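Local coordinates for protein flavodoxin (PDB 6OHK) that binds flavin mononucleotide and carries electrons, probably as a low-potential donor to a number of redox enzymes, at residues A[53-58]-A[86-91]. The protein carries 1 engineered substitution. Sequence-based numbering, arbitrary orientation.
Sequences ILVTPT and GLVGLG. With FMN (flavin mononucleotide), chain B.
Thr58 and Leu90 meet where two parallel strands reach the cofactor. Thr58 can be followed outward from CB, which lies 3.5 Å from C2 of the flavin. Its methyl, CG2, touches the same ring system and comes 3.2 Å from FMN N3. Its hydroxyl branches toward segment 86-91 instead. OG1 sits beside the backbone N, anti to the carbonyl carbon (chi1 -42°), and from there donates to Leu90 O at 2.9 Å. This donor is tilted 32° from the carbonyl plane. The Thr58 backbone grips the ribityl chain: its N donates a hydrogen bond to FMN O2', and its O accepts one from that hydroxyl at 2.7 Å.

Behind this end, segments 53-58 and 86-91 pair in the central parallel sheet of the flavodoxin fold. Leu54 N, Val88 N, Thr56 N and Leu90 N donate in turn to Gly86 O, Leu54 O, Val88 O and Thr56 O. On one face, Val55 and Val88 lie side by side, with Val55 CG1 4.0 Å from Val88 CB. Leu90 CD1 meets that same CG1. This face packs against helices 17-28 and 154-166. On the other face, Leu87 CD2 touches both CB and CD1 of Leu54, and both leucines pack against Leu107 of helix 103-113. Pro57 CB lies 3.3 Å from FMN O5', at the phosphate end of the cofactor; Leu90 CD2 approaches the ribityl O4' at 3.8 Å.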
ATOM      1  N   ILE A  53      -5.690   3.743   1.113  1.00  7.88           N
ATOM      2  CA  ILE A  53      -4.339   3.464   0.628  1.00  7.21           C
ATOM      3  C   ILE A  53      -3.503   3.068   1.833  1.00  7.24           C
ATOM      4  O   ILE A  53      -3.362   3.860   2.776  1.00  8.22           O
ATOM      5  CB  ILE A  53      -3.744   4.693  -0.070  1.00  7.50           C
ATOM      6  CG1 ILE A  53      -4.577   5.081  -1.289  1.00  8.60           C
ATOM      7  CG2 ILE A  53      -2.268   4.438  -0.434  1.00  9.11           C
ATOM      8  CD1 ILE A  53      -4.156   6.396  -1.936  1.00  9.74           C
ATOM      9  N   LEU A  54      -2.988   1.848   1.837  1.00  7.37           N
ATOM     10  CA  LEU A  54      -2.208   1.306   2.952  1.00  7.15           C
ATOM     11  C   LEU A  54      -0.781   1.123   2.481  1.00  7.52           C
ATOM     12  O   LEU A  54      -0.550   0.501   1.446  1.00  8.54           O
ATOM     13  CB  LEU A  54      -2.774  -0.042   3.412  1.00  8.01           C
ATOM     14  CG  LEU A  54      -4.288  -0.110   3.604  1.00  8.86           C
ATOM     15  CD1 LEU A  54      -4.653  -1.495   4.129  1.00 10.58           C
ATOM     16  CD2 LEU A  54      -4.842   0.959   4.522  1.00  8.50           C
ATOM     17  N   VAL A  55       0.166   1.702   3.209  1.00  7.01           N
ATOM     18  CA  VAL A  55       1.560   1.825   2.777  1.00  7.88           C
ATOM     19  C   VAL A  55       2.472   1.229   3.837  1.00  7.86           C
ATOM     20  O   VAL A  55       2.371   1.565   5.018  1.00  8.13           O
ATOM     21  CB  VAL A  55       1.925   3.304   2.567  1.00  8.71           C
ATOM     22  CG1 VAL A  55       3.324   3.417   1.979  1.00  9.64           C
ATOM     23  CG2 VAL A  55       0.885   4.039   1.735  1.00  8.85           C
ATOM     24  N   THR A  56       3.390   0.371   3.421  1.00  7.69           N
ATOM     25  CA  THR A  56       4.393  -0.143   4.353  1.00  7.61           C
ATOM     26  C   THR A  56       5.729  -0.401   3.671  1.00  8.45           C
ATOM     27  O   THR A  56       5.760  -0.944   2.569  1.00  8.76           O
ATOM     28  CB  THR A  56       3.916  -1.425   5.065  1.00  9.36           C
ATOM     29  OG1 THR A  56       4.845  -1.783   6.101  1.00  9.02           O
ATOM     30  CG2 THR A  56       3.734  -2.598   4.093  1.00 10.44           C
ATOM     31  N   PRO A  57       6.837  -0.072   4.327  1.00  7.80           N
ATOM     32  CA  PRO A  57       8.119  -0.680   3.971  1.00  7.79           C
ATOM     33  C   PRO A  57       8.158  -2.124   4.430  1.00  7.84           C
ATOM     34  O   PRO A  57       7.311  -2.608   5.164  1.00  9.39           O
ATOM     35  CB  PRO A  57       9.116   0.184   4.734  1.00  9.57           C
ATOM     36  CG  PRO A  57       8.365   0.543   6.011  1.00  8.87           C
ATOM     37  CD  PRO A  57       6.930   0.749   5.554  1.00  9.16           C
ATOM     38  N   THR A  58       9.184  -2.837   4.004  1.00  9.54           N
ATOM     39  CA  THR A  58       9.348  -4.254   4.312  1.00  8.84           C
ATOM     40  C   THR A  58      10.574  -4.430   5.192  1.00  9.79           C
ATOM     41  O   THR A  58      11.629  -3.837   4.938  1.00 10.15           O
ATOM     42  CB  THR A  58       9.580  -5.015   3.028  1.00 10.39           C
ATOM     43  OG1 THR A  58       8.696  -4.530   2.016  1.00 18.86           O
ATOM     44  CG2 THR A  58       9.510  -6.511   3.214  1.00 11.41           C
ATOM     45  N   GLY A  86      -6.009   0.256  -2.079  1.00  7.93           N
ATOM     46  CA  GLY A  86      -4.737   0.139  -2.777  1.00  8.52           C
ATOM     47  C   GLY A  86      -3.611  -0.053  -1.780  1.00  7.62           C
ATOM     48  O   GLY A  86      -3.604   0.584  -0.723  1.00  8.50           O
ATOM     49  N   LEU A  87      -2.663  -0.925  -2.118  1.00  7.44           N
ATOM     50  CA  LEU A  87      -1.519  -1.255  -1.284  1.00  7.16           C
ATOM     51  C   LEU A  87      -0.250  -0.733  -1.923  1.00  7.56           C
ATOM     52  O   LEU A  87      -0.057  -0.891  -3.141  1.00  8.66           O
ATOM     53  CB  LEU A  87      -1.428  -2.771  -1.149  1.00  8.63           C
ATOM     54  CG  LEU A  87      -2.664  -3.449  -0.628  1.00  8.79           C
ATOM     55  CD1 LEU A  87      -2.458  -4.970  -0.676  1.00  9.87           C
ATOM     56  CD2 LEU A  87      -3.015  -3.011   0.782  1.00 10.24           C
ATOM     57  N   VAL A  88       0.602  -0.121  -1.105  1.00  7.87           N
ATOM     58  CA  VAL A  88       1.902   0.385  -1.540  1.00  8.41           C
ATOM     59  C   VAL A  88       2.974  -0.245  -0.675  1.00  7.71           C
ATOM     60  O   VAL A  88       2.928  -0.123   0.547  1.00  8.66           O
ATOM     61  CB  VAL A  88       1.979   1.915  -1.446  1.00  8.59           C
ATOM     62  CG1 VAL A  88       3.348   2.408  -1.971  1.00  9.83           C
ATOM     63  CG2 VAL A  88       0.832   2.554  -2.240  1.00  9.24           C
ATOM     64  N   GLY A  89       3.960  -0.872  -1.301  1.00  8.06           N
ATOM     65  CA  GLY A  89       5.125  -1.376  -0.604  1.00  8.80           C
ATOM     66  C   GLY A  89       6.362  -0.589  -0.972  1.00  9.34           C
ATOM     67  O   GLY A  89       6.492  -0.109  -2.101  1.00 10.25           O
ATOM     68  N   LEU A  90       7.290  -0.482  -0.026  1.00  9.10           N
ATOM     69  CA  LEU A  90       8.661  -0.024  -0.275  1.00  9.21           C
ATOM     70  C   LEU A  90       9.595  -1.153   0.096  1.00  9.55           C
ATOM     71  O   LEU A  90       9.375  -1.848   1.092  1.00  9.83           O
ATOM     72  CB  LEU A  90       9.025   1.146   0.595  1.00 10.63           C
ATOM     73  CG  LEU A  90       8.489   2.508   0.179  1.00 10.94           C
ATOM     74  CD1 LEU A  90       7.068   2.697   0.618  1.00 14.06           C
ATOM     75  CD2 LEU A  90       9.335   3.558   0.826  1.00 13.73           C
ATOM     76  N   GLY A  91      10.615  -1.353  -0.733  1.00  8.95           N
ATOM     77  CA  GLY A  91      11.596  -2.386  -0.457  1.00  9.67           C
ATOM     78  C   GLY A  91      12.850  -2.190  -1.283  1.00  9.39           C
ATOM     79  O   GLY A  91      13.073  -1.136  -1.876  1.00 11.00           O
TER
HETATM   80  N1  FMN B 201      13.104  -4.574   1.565  1.00  9.33           N
HETATM   81  C2  FMN B 201      12.387  -5.612   0.950  1.00 10.02           C
HETATM   82  O2  FMN B 201      11.906  -5.478  -0.125  1.00 10.44           O
HETATM   83  N3  FMN B 201      12.286  -6.861   1.658  1.00 10.07           N
HETATM   84  C4  FMN B 201      12.834  -7.121   2.884  1.00 10.98           C
HETATM   85  O4  FMN B 201      12.666  -8.217   3.378  1.00 11.46           O
HETATM   86  C4A FMN B 201      13.573  -6.060   3.475  1.00  9.96           C
HETATM   87  N5  FMN B 201      14.165  -6.267   4.718  1.00 12.37           N
HETATM   88  C5A FMN B 201      14.944  -5.187   5.219  1.00 11.08           C
HETATM   89  C6  FMN B 201      15.672  -5.393   6.406  1.00 12.84           C
HETATM   90  C7  FMN B 201      16.425  -4.366   6.938  1.00 13.43           C
HETATM   91  C7M FMN B 201      17.101  -4.699   8.278  1.00 19.64           C
HETATM   92  C8  FMN B 201      16.554  -3.165   6.255  1.00 12.81           C
HETATM   93  C8M FMN B 201      17.360  -2.055   6.895  1.00 15.14           C
HETATM   94  C9  FMN B 201      15.839  -2.963   5.076  1.00 11.64           C
HETATM   95  C9A FMN B 201      15.071  -3.973   4.555  1.00  9.60           C
HETATM   96  N10 FMN B 201      14.335  -3.744   3.324  1.00  9.23           N
HETATM   97  C10 FMN B 201      13.653  -4.819   2.794  1.00  9.38           C
HETATM   98  C1' FMN B 201      14.421  -2.465   2.622  1.00  9.92           C
HETATM   99  C2' FMN B 201      13.499  -1.394   3.278  1.00  8.73           C
HETATM  100  O2' FMN B 201      12.139  -1.790   3.288  1.00  9.39           O
HETATM  101  C3' FMN B 201      13.597  -0.094   2.461  1.00  8.80           C
HETATM  102  O3' FMN B 201      14.901   0.420   2.649  1.00 10.43           O
HETATM  103  C4' FMN B 201      12.559   0.984   2.766  1.00  9.44           C
HETATM  104  O4' FMN B 201      12.717   2.033   1.817  1.00 10.72           O
HETATM  105  C5' FMN B 201      12.679   1.550   4.176  1.00  8.72           C
HETATM  106  O5' FMN B 201      11.561   2.393   4.397  1.00  9.05           O
HETATM  107  P   FMN B 201      11.506   3.345   5.692  1.00  8.55           P
HETATM  108  O1P FMN B 201      10.191   4.072   5.529  1.00  8.39           O
HETATM  109  O2P FMN B 201      11.569   2.538   6.943  1.00  9.13           O
HETATM  110  O3P FMN B 201      12.706   4.296   5.599  1.00  9.31           O